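Local coordinates for cell division GTPase FtsZ, diverged (Clostridium botulinum C, PDB 3V3T), which is a diverged relative of tubulin and FtsZ that joins a Rossmann-like N-terminal GTPase-family domain to a TubZ-like C-terminal domain, at residues 98-104 and 141-146; 186-190 and 203-207; 244-250 and 266-272. The protein carries 1 engineered substitution. All blocks are in the same frame, centred on the assembly; numbering follows the deposited sequence.

Contact 1: 98-104 and 141-146. Engineered in segment 98-104: Ala102 (natural residue Thr).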
loop_
_atom_site.group_PDB
_atom_site.type_symbol
_atom_site.label_atom_id
_atom_site.label_comp_id
_atom_site.label_asym_id
_atom_site.label_seq_id
_atom_site.Cartn_x
_atom_site.Cartn_y
_atom_site.Cartn_z
ATOM N N MET A 98 -0.156 -9.527 5.223
ATOM C CA MET A 98 -0.867 -9.546 6.488
ATOM C C MET A 98 -1.053 -10.937 7.050
ATOM O O MET A 98 -1.305 -11.093 8.246
ATOM C CB MET A 98 -2.192 -8.807 6.351
ATOM C CG MET A 98 -1.970 -7.356 5.962
ATOM S SD MET A 98 -3.459 -6.429 5.550
ATOM C CE MET A 98 -4.330 -6.381 7.113
ATOM N N ALA A 99 -0.918 -11.946 6.195
ATOM C CA ALA A 99 -1.003 -13.323 6.654
ATOM C C ALA A 99 0.332 -13.821 7.224
ATOM O O ALA A 99 0.388 -14.893 7.837
ATOM C CB ALA A 99 -1.470 -14.226 5.537
ATOM N N GLY A 100 1.401 -13.047 7.034
ATOM C CA GLY A 100 2.731 -13.480 7.458
ATOM C C GLY A 100 3.015 -13.242 8.936
ATOM O O GLY A 100 2.590 -12.227 9.500
ATOM N N GLY A 101 3.730 -14.177 9.560
ATOM C CA GLY A 101 4.114 -14.078 10.962
ATOM C C GLY A 101 4.740 -12.742 11.350
ATOM O O GLY A 101 4.194 -12.006 12.176
ATOM N N ALA A 102 5.882 -12.407 10.759
ATOM C CA ALA A 102 6.550 -11.151 11.088
ATOM C C ALA A 102 5.737 -9.960 10.616
ATOM O O ALA A 102 5.537 -8.989 11.353
ATOM C CB ALA A 102 7.933 -11.108 10.486
ATOM N N GLY A 103 5.265 -10.045 9.379
ATOM C CA GLY A 103 4.510 -8.970 8.769
ATOM C C GLY A 103 3.277 -8.614 9.571
ATOM O O GLY A 103 3.015 -7.444 9.841
ATOM N N SER A 104 2.508 -9.624 9.947
ATOM C CA SER A 104 1.316 -9.385 10.744
ATOM C C SER A 104 1.638 -8.941 12.185
ATOM O O SER A 104 0.950 -8.097 12.747
ATOM C CB SER A 104 0.459 -10.645 10.777
ATOM O OG SER A 104 -0.532 -10.556 11.783
ATOM N N ASN A 141 -4.153 -14.169 11.266
ATOM C CA ASN A 141 -3.078 -13.171 11.285
ATOM C C ASN A 141 -3.476 -11.879 10.597
ATOM O O ASN A 141 -3.190 -10.795 11.100
ATOM C CB ASN A 141 -1.799 -13.687 10.623
ATOM C CG ASN A 141 -1.065 -14.688 11.478
ATOM O OD1 ASN A 141 -1.390 -14.877 12.651
ATOM N ND2 ASN A 141 -0.061 -15.342 10.892
ATOM N N ALA A 142 -4.107 -12.010 9.434
ATOM C CA ALA A 142 -4.492 -10.851 8.634
ATOM C C ALA A 142 -5.507 -9.985 9.381
ATOM O O ALA A 142 -5.394 -8.760 9.414
ATOM C CB ALA A 142 -5.046 -11.301 7.273
ATOM N N ILE A 143 -6.492 -10.640 9.987
ATOM C CA ILE A 143 -7.485 -9.971 10.813
ATOM C C ILE A 143 -6.814 -9.260 11.993
ATOM O O ILE A 143 -7.073 -8.090 12.246
ATOM C CB ILE A 143 -8.500 -10.986 11.354
ATOM C CG1 ILE A 143 -9.478 -11.387 10.259
ATOM C CG2 ILE A 143 -9.272 -10.393 12.500
ATOM C CD1 ILE A 143 -10.447 -10.277 9.922
ATOM N N ALA A 144 -5.942 -9.969 12.707
ATOM C CA ALA A 144 -5.254 -9.390 13.864
ATOM C C ALA A 144 -4.370 -8.240 13.428
ATOM O O ALA A 144 -4.248 -7.221 14.119
ATOM C CB ALA A 144 -4.435 -10.456 14.595
ATOM N N CYS A 145 -3.760 -8.388 12.263
ATOM C CA CYS A 145 -2.914 -7.322 11.750
ATOM C C CYS A 145 -3.743 -6.083 11.464
ATOM O O CYS A 145 -3.387 -4.964 11.826
ATOM C CB CYS A 145 -2.203 -7.779 10.483
ATOM S SG CYS A 145 -1.170 -6.513 9.762
ATOM N N TRP A 146 -4.864 -6.284 10.800
ATOM C CA TRP A 146 -5.739 -5.176 10.497
ATOM C C TRP A 146 -6.239 -4.502 11.784
ATOM O O TRP A 146 -6.174 -3.277 11.944
ATOM C CB TRP A 146 -6.917 -5.695 9.684
ATOM C CG TRP A 146 -7.951 -4.675 9.437
ATOM C CD1 TRP A 146 -9.128 -4.530 10.101
ATOM C CD2 TRP A 146 -7.921 -3.655 8.436
ATOM N NE1 TRP A 146 -9.836 -3.481 9.575
ATOM C CE2 TRP A 146 -9.118 -2.930 8.547
ATOM C CE3 TRP A 146 -6.999 -3.292 7.449
ATOM C CZ2 TRP A 146 -9.423 -1.857 7.710
ATOM C CZ3 TRP A 146 -7.294 -2.215 6.624
ATOM C CH2 TRP A 146 -8.500 -1.517 6.755
#
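Met98 and Ala142 bring their CA atoms to 4.4 Å where the loop leading into helix 101-117 meets the middle of helix 136-152, and Ser104, in the first turn of helix 101-117, approaches Cys145 almost as closely, three residues on along helix 136-152. Beside Ala142 the carbonyl of Met98 lies over the helix backbone and receives a CA-H...O contact, with 3.2 Å between Met98 O and Ala142 CA. Asn141 reaches back over the loop: its CG stands anti to its carbonyl carbon (chi1 -74°), which carries the amide to the turn. There Asn141 ND2 donates a nearly straight bond to Ala99 O, 3.1 Å long; the acceptor lies in the amide plane of Asn141, while the donor sits above the carbonyl plane of Ala99. A further bond from ND2 to Lys62 O helps fix how the amide is rotated. Ser104 OG gives its proton to Asn141 O over 2.8 Å, from the face of the carbonyl opposite the helical N-H of Cys145, so this buried oxygen is gripped twice. Beside these polar links runs Met98, whose chain bends only at chi3. Its CG rests 4.0 Å from Cys145 SG, and its CE reaches Trp146 CB at 3.7 Å, at the edge of the indole. Gly100 N-caps helix 101-117, and Ala102 is an engineered residue, threonine in nature. The run Gly-Gly-Thr-Gly-Ser-Gly of the natural chain is the glycine-rich signature of the tubulin/FtsZ family, here held against the neighbouring helix of the Rossmann-like domain.

Contact 2: 186-190 and 203-207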
loop_
_atom_site.group_PDB
_atom_site.type_symbol
_atom_site.label_atom_id
_atom_site.label_comp_id
_atom_site.label_asym_id
_atom_site.label_seq_id
_atom_site.Cartn_x
_atom_site.Cartn_y
_atom_site.Cartn_z
ATOM N N PHE A 186 1.977 6.333 -10.631
ATOM C CA PHE A 186 1.427 7.389 -9.792
ATOM C C PHE A 186 2.481 8.476 -9.506
ATOM O O PHE A 186 2.260 9.655 -9.778
ATOM C CB PHE A 186 0.838 6.750 -8.525
ATOM C CG PHE A 186 0.659 7.688 -7.380
ATOM C CD1 PHE A 186 0.212 8.973 -7.579
ATOM C CD2 PHE A 186 0.917 7.260 -6.085
ATOM C CE1 PHE A 186 0.044 9.822 -6.508
ATOM C CE2 PHE A 186 0.741 8.101 -5.015
ATOM C CZ PHE A 186 0.305 9.384 -5.225
ATOM N N MET A 187 3.647 8.073 -9.017
ATOM C CA MET A 187 4.742 9.015 -8.796
ATOM C C MET A 187 5.241 9.720 -10.065
ATOM O O MET A 187 5.870 10.770 -9.979
ATOM C CB MET A 187 5.912 8.303 -8.118
ATOM C CG MET A 187 5.575 7.727 -6.758
ATOM S SD MET A 187 5.172 9.028 -5.567
ATOM C CE MET A 187 3.449 9.329 -5.904
ATOM N N ASN A 188 4.987 9.152 -11.240
ATOM C CA ASN A 188 5.456 9.791 -12.479
ATOM C C ASN A 188 4.487 10.790 -13.125
ATOM O O ASN A 188 4.741 11.255 -14.235
ATOM C CB ASN A 188 5.833 8.742 -13.531
ATOM C CG ASN A 188 7.119 8.020 -13.206
ATOM O OD1 ASN A 188 7.987 8.540 -12.497
ATOM N ND2 ASN A 188 7.259 6.816 -13.743
ATOM N N MET A 189 3.379 11.109 -12.456
ATOM C CA MET A 189 2.378 12.002 -13.033
ATOM C C MET A 189 2.897 13.424 -13.187
ATOM O O MET A 189 2.262 14.255 -13.842
ATOM C CB MET A 189 1.096 12.007 -12.198
ATOM C CG MET A 189 0.306 10.723 -12.270
ATOM S SD MET A 189 -1.006 10.693 -11.045
ATOM C CE MET A 189 -2.267 11.655 -11.868
ATOM N N SER A 190 4.049 13.706 -12.586
ATOM C CA SER A 190 4.645 15.038 -12.700
ATOM C C SER A 190 5.572 15.187 -13.905
ATOM O O SER A 190 5.996 16.301 -14.215
ATOM C CB SER A 190 5.379 15.433 -11.414
ATOM O OG SER A 190 6.165 14.358 -10.924
ATOM N N ILE A 203 1.188 15.781 -6.087
ATOM C CA ILE A 203 1.553 14.387 -5.881
ATOM C C ILE A 203 1.871 14.189 -4.413
ATOM O O ILE A 203 1.423 13.222 -3.790
ATOM C CB ILE A 203 2.751 14.000 -6.750
ATOM C CG1 ILE A 203 2.281 13.673 -8.170
ATOM C CG2 ILE A 203 3.467 12.810 -6.177
ATOM C CD1 ILE A 203 3.398 13.655 -9.188
ATOM N N SER A 204 2.625 15.126 -3.852
ATOM C CA SER A 204 2.892 15.129 -2.413
ATOM C C SER A 204 1.583 15.106 -1.607
ATOM O O SER A 204 1.408 14.273 -0.714
ATOM C CB SER A 204 3.747 16.344 -2.030
ATOM O OG SER A 204 3.858 16.465 -0.623
ATOM N N LYS A 205 0.661 16.011 -1.928
ATOM C CA LYS A 205 -0.632 16.053 -1.236
ATOM C C LYS A 205 -1.419 14.745 -1.336
ATOM O O LYS A 205 -2.083 14.339 -0.385
ATOM C CB LYS A 205 -1.478 17.236 -1.727
ATOM C CG LYS A 205 -1.173 18.528 -0.977
ATOM C CD LYS A 205 -1.557 19.763 -1.755
ATOM C CE LYS A 205 -1.135 21.020 -0.988
ATOM N NZ LYS A 205 -1.393 22.284 -1.755
ATOM N N LEU A 206 -1.363 14.090 -2.491
ATOM C CA LEU A 206 -2.031 12.804 -2.639
ATOM C C LEU A 206 -1.350 11.739 -1.758
ATOM O O LEU A 206 -2.016 10.889 -1.184
ATOM C CB LEU A 206 -2.051 12.362 -4.103
ATOM C CG LEU A 206 -2.963 13.145 -5.051
ATOM C CD1 LEU A 206 -2.498 13.018 -6.498
ATOM C CD2 LEU A 206 -4.438 12.744 -4.911
ATOM N N LEU A 207 -0.024 11.802 -1.670
ATOM C CA LEU A 207 0.768 10.886 -0.868
ATOM C C LEU A 207 0.529 11.050 0.629
ATOM O O LEU A 207 0.607 10.084 1.388
ATOM C CB LEU A 207 2.249 11.143 -1.118
ATOM C CG LEU A 207 2.981 10.289 -2.143
ATOM C CD1 LEU A 207 4.425 10.797 -2.278
ATOM C CD2 LEU A 207 2.930 8.803 -1.761
#
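Ile203 faces segment 186-190 and, with both branches engaged, gives the largest share of the surface buried here. Its CG1 stands beside its own backbone N and the chain runs on extended (chi2 164°), which carries CD1 to Met189 and Ser190. There CD1 lies 3.3 Å from Ser190 OG and 4.1 Å from Met189 CB, an apolar methyl set against a hydroxyl without any bond. The other branch, CG2, takes the methyl of Met187 at 3.5 Å, measured from Ile203 CG2 to Met187 CE. Met187 gets there by folding: successive turns at chi2 and chi3 (-65° and 84°) curl the thioether back, and its CE comes to lie over the centre of the adjacent Phe186 ring, an unusually close approach whose exact closeness is doubtful. The same end meets Leu207 tip to tip, with Met187 SD 3.8 Å from Leu207 CD1. The Phe186 ring lies obliquely against Leu206 and Leu207 of helix 200-208. Its CZ touches Leu206 CB at 4.0 Å, and CE2 meets Leu207 CD2 at the same distance, so the ring spans two successive residues. Outside the pair, Met187 and Leu207 also rest on Ile7 of strand 7-11, whereas Phe186 and Met189 turn to Val283, and Leu206 meets Thr285 of the same strand 281-287. Across the two segments there is no hydrogen bond and no charge pair. What meets is methyl groups, a sulfur and one aromatic ring, so the two segments are probably held by shape and the burial of apolar surface rather than by directional bonds.

Contact 3: 244-250 and 266-272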
loop_
_atom_site.group_PDB
_atom_site.type_symbol
_atom_site.label_atom_id
_atom_site.label_comp_id
_atom_site.label_asym_id
_atom_site.label_seq_id
_atom_site.Cartn_x
_atom_site.Cartn_y
_atom_site.Cartn_z
ATOM N N THR A 244 -17.205 8.296 -1.894
ATOM C CA THR A 244 -16.505 9.565 -1.754
ATOM C C THR A 244 -15.038 9.325 -1.511
ATOM O O THR A 244 -14.656 8.330 -0.891
ATOM C CB THR A 244 -17.049 10.396 -0.579
ATOM O OG1 THR A 244 -16.780 9.710 0.647
ATOM C CG2 THR A 244 -18.541 10.614 -0.720
ATOM N N CYS A 245 -14.210 10.233 -2.010
ATOM C CA CYS A 245 -12.821 10.278 -1.594
ATOM C C CYS A 245 -12.469 11.713 -1.257
ATOM O O CYS A 245 -13.307 12.604 -1.340
ATOM C CB CYS A 245 -11.885 9.715 -2.665
ATOM S SG CYS A 245 -11.964 10.559 -4.227
ATOM N N GLU A 246 -11.224 11.939 -0.876
ATOM C CA GLU A 246 -10.815 13.262 -0.433
ATOM C C GLU A 246 -10.147 14.024 -1.583
ATOM O O GLU A 246 -10.709 14.982 -2.104
ATOM C CB GLU A 246 -9.894 13.125 0.789
ATOM C CG GLU A 246 -10.262 14.017 1.968
ATOM C CD GLU A 246 -11.708 13.870 2.417
ATOM O OE1 GLU A 246 -12.262 12.758 2.337
ATOM O OE2 GLU A 246 -12.291 14.876 2.857
ATOM N N PHE A 247 -8.950 13.607 -1.977
ATOM C CA PHE A 247 -8.288 14.199 -3.135
ATOM C C PHE A 247 -8.198 13.155 -4.241
ATOM O O PHE A 247 -7.897 11.992 -3.978
ATOM C CB PHE A 247 -6.872 14.659 -2.803
ATOM C CG PHE A 247 -6.799 15.743 -1.774
ATOM C CD1 PHE A 247 -7.910 16.498 -1.454
ATOM C CD2 PHE A 247 -5.601 16.017 -1.134
ATOM C CE1 PHE A 247 -7.834 17.508 -0.512
ATOM C CE2 PHE A 247 -5.518 17.023 -0.194
ATOM C CZ PHE A 247 -6.636 17.772 0.117
ATOM N N MET A 248 -8.467 13.579 -5.473
ATOM C CA MET A 248 -8.338 12.708 -6.625
ATOM C C MET A 248 -7.319 13.266 -7.606
ATOM O O MET A 248 -7.294 14.463 -7.868
ATOM C CB MET A 248 -9.691 12.538 -7.304
ATOM C CG MET A 248 -9.663 11.650 -8.514
ATOM S SD MET A 248 -11.319 11.450 -9.229
ATOM C CE MET A 248 -12.096 10.432 -7.997
ATOM N N GLY A 249 -6.447 12.400 -8.111
ATOM C CA GLY A 249 -5.489 12.796 -9.125
ATOM C C GLY A 249 -5.808 12.127 -10.446
ATOM O O GLY A 249 -6.057 10.919 -10.495
ATOM N N ILE A 250 -5.815 12.910 -11.519
ATOM C CA ILE A 250 -6.177 12.396 -12.831
ATOM C C ILE A 250 -5.135 12.798 -13.862
ATOM O O ILE A 250 -4.931 13.979 -14.110
ATOM C CB ILE A 250 -7.554 12.940 -13.272
ATOM C CG1 ILE A 250 -8.650 12.456 -12.321
ATOM C CG2 ILE A 250 -7.882 12.524 -14.707
ATOM C CD1 ILE A 250 -9.968 13.157 -12.528
ATOM N N GLY A 266 -15.694 7.703 -7.423
ATOM C CA GLY A 266 -15.949 8.350 -6.149
ATOM C C GLY A 266 -15.885 9.855 -6.321
ATOM O O GLY A 266 -15.186 10.359 -7.200
ATOM N N TYR A 267 -16.637 10.577 -5.501
ATOM C CA TYR A 267 -16.683 12.030 -5.600
ATOM C C TYR A 267 -15.679 12.662 -4.629
ATOM O O TYR A 267 -15.788 12.500 -3.417
ATOM C CB TYR A 267 -18.115 12.514 -5.365
ATOM C CG TYR A 267 -19.014 12.156 -6.528
ATOM C CD1 TYR A 267 -19.144 13.010 -7.620
ATOM C CD2 TYR A 267 -19.700 10.952 -6.558
ATOM C CE1 TYR A 267 -19.941 12.676 -8.700
ATOM C CE2 TYR A 267 -20.502 10.611 -7.633
ATOM C CZ TYR A 267 -20.620 11.475 -8.700
ATOM O OH TYR A 267 -21.413 11.136 -9.773
ATOM N N PRO A 268 -14.671 13.358 -5.164
ATOM C CA PRO A 268 -13.633 13.955 -4.311
ATOM C C PRO A 268 -14.043 15.358 -3.879
ATOM O O PRO A 268 -14.950 15.921 -4.479
ATOM C CB PRO A 268 -12.438 14.038 -5.252
ATOM C CG PRO A 268 -13.088 14.325 -6.600
ATOM C CD PRO A 268 -14.421 13.599 -6.593
ATOM N N ARG A 269 -13.407 15.904 -2.847
ATOM C CA ARG A 269 -13.669 17.294 -2.496
ATOM C C ARG A 269 -12.653 18.181 -3.204
ATOM O O ARG A 269 -12.799 19.393 -3.258
ATOM C CB ARG A 269 -13.666 17.515 -0.980
ATOM C CG ARG A 269 -12.350 17.250 -0.319
ATOM C CD ARG A 269 -12.433 17.568 1.154
ATOM N NE ARG A 269 -11.544 18.666 1.507
ATOM C CZ ARG A 269 -10.327 18.514 2.020
ATOM N NH1 ARG A 269 -9.850 17.298 2.264
ATOM N NH2 ARG A 269 -9.593 19.584 2.300
ATOM N N ARG A 270 -11.636 17.553 -3.776
ATOM C CA ARG A 270 -10.638 18.279 -4.542
ATOM C C ARG A 270 -9.961 17.409 -5.589
ATOM O O ARG A 270 -9.573 16.265 -5.318
ATOM C CB ARG A 270 -9.567 18.838 -3.617
ATOM C CG ARG A 270 -8.478 19.542 -4.371
ATOM C CD ARG A 270 -8.070 20.769 -3.636
ATOM N NE ARG A 270 -7.626 20.459 -2.282
ATOM C CZ ARG A 270 -7.462 21.381 -1.340
ATOM N NH1 ARG A 270 -7.717 22.656 -1.622
ATOM N NH2 ARG A 270 -7.052 21.043 -0.124
ATOM N N THR A 271 -9.781 17.975 -6.775
ATOM C CA THR A 271 -9.175 17.247 -7.885
ATOM C C THR A 271 -7.960 17.992 -8.434
ATOM O O THR A 271 -7.979 19.214 -8.547
ATOM C CB THR A 271 -10.189 17.064 -9.035
ATOM O OG1 THR A 271 -11.330 16.347 -8.551
ATOM C CG2 THR A 271 -9.561 16.292 -10.169
ATOM N N PHE A 272 -6.905 17.248 -8.752
ATOM C CA PHE A 272 -5.782 17.771 -9.516
ATOM C C PHE A 272 -5.786 17.017 -10.838
ATOM O O PHE A 272 -5.702 15.786 -10.850
ATOM C CB PHE A 272 -4.441 17.516 -8.804
ATOM C CG PHE A 272 -4.478 17.730 -7.314
ATOM C CD1 PHE A 272 -4.701 18.979 -6.785
ATOM C CD2 PHE A 272 -4.276 16.677 -6.450
ATOM C CE1 PHE A 272 -4.734 19.169 -5.420
ATOM C CE2 PHE A 272 -4.305 16.861 -5.086
ATOM C CZ PHE A 272 -4.535 18.113 -4.570
#
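Met248 ties the two strands together with both its backbone polar atoms: Met248 N donates to Arg270 O, and Phe272 N donates to Met248 O, each 2.9 Å long. Ile250 N to Phe272 O continues this parallel pairing, and the short strand axes lie 4.8 Å apart at 22°. Upstream, Glu246 O accepts from two successive amides, 2.9 Å from Arg269 N and 3.2 Å from Arg270 N. The Glu246 carboxylate adds a long, weak salt bridge to Arg269, 3.5 Å between OE2 and NH1. On the sheet face bearing Phe247, Arg270 and Phe272, the edge of the Phe272 ring is turned toward the face of Phe247 in an offset edge-to-face pair, centroids 5.7 Å apart. Phe247 CE1 lies over one face of the Arg269 guanidinium, while Phe247 CZ meets the Arg270 guanidinium at its edge, 3.3 Å from NH2. The other face holds Met248, whose CB packs on Pro268 CB. Farther out, Glu246 and Phe247 form a classic beta bulge opposite Thr285 of strand 281-287. Strands 247-252 and 270-275, with helix 258-265 between them, form a beta-alpha-beta unit: that helix covers the Met248 and Thr271 side, helix 200-208 lies against Phe247 and Phe272 through Leu206, strand 281-287 flanks 247-252 antiparallel, and 270-275 forms the outer edge.

Along the chain the three contacts follow in series, none nested in or crossing another. Contact 1 closes a loop of 36 residues that runs through strand 122-129, tying helix 101-117 to helix 136-152 within the GTPase domain. Contact 2 then closes a short loop of 12 residues between helices 172-187 and 200-208, and contact 3 closes the beta-alpha-beta unit at the outer edge of the sheet. Contacts 2 and 3 touch: Leu206 CD2 lies 3.7 Å from Phe247 O, and Met189 CE meets Gly249 and Ile250, joining segments 186-190 and 203-207 to strand 247-252. Contact 1 lies on the opposite side of the chain's centre from the other two, about 28 Å from contact 2 and 30 Å from contact 3, centre to centre.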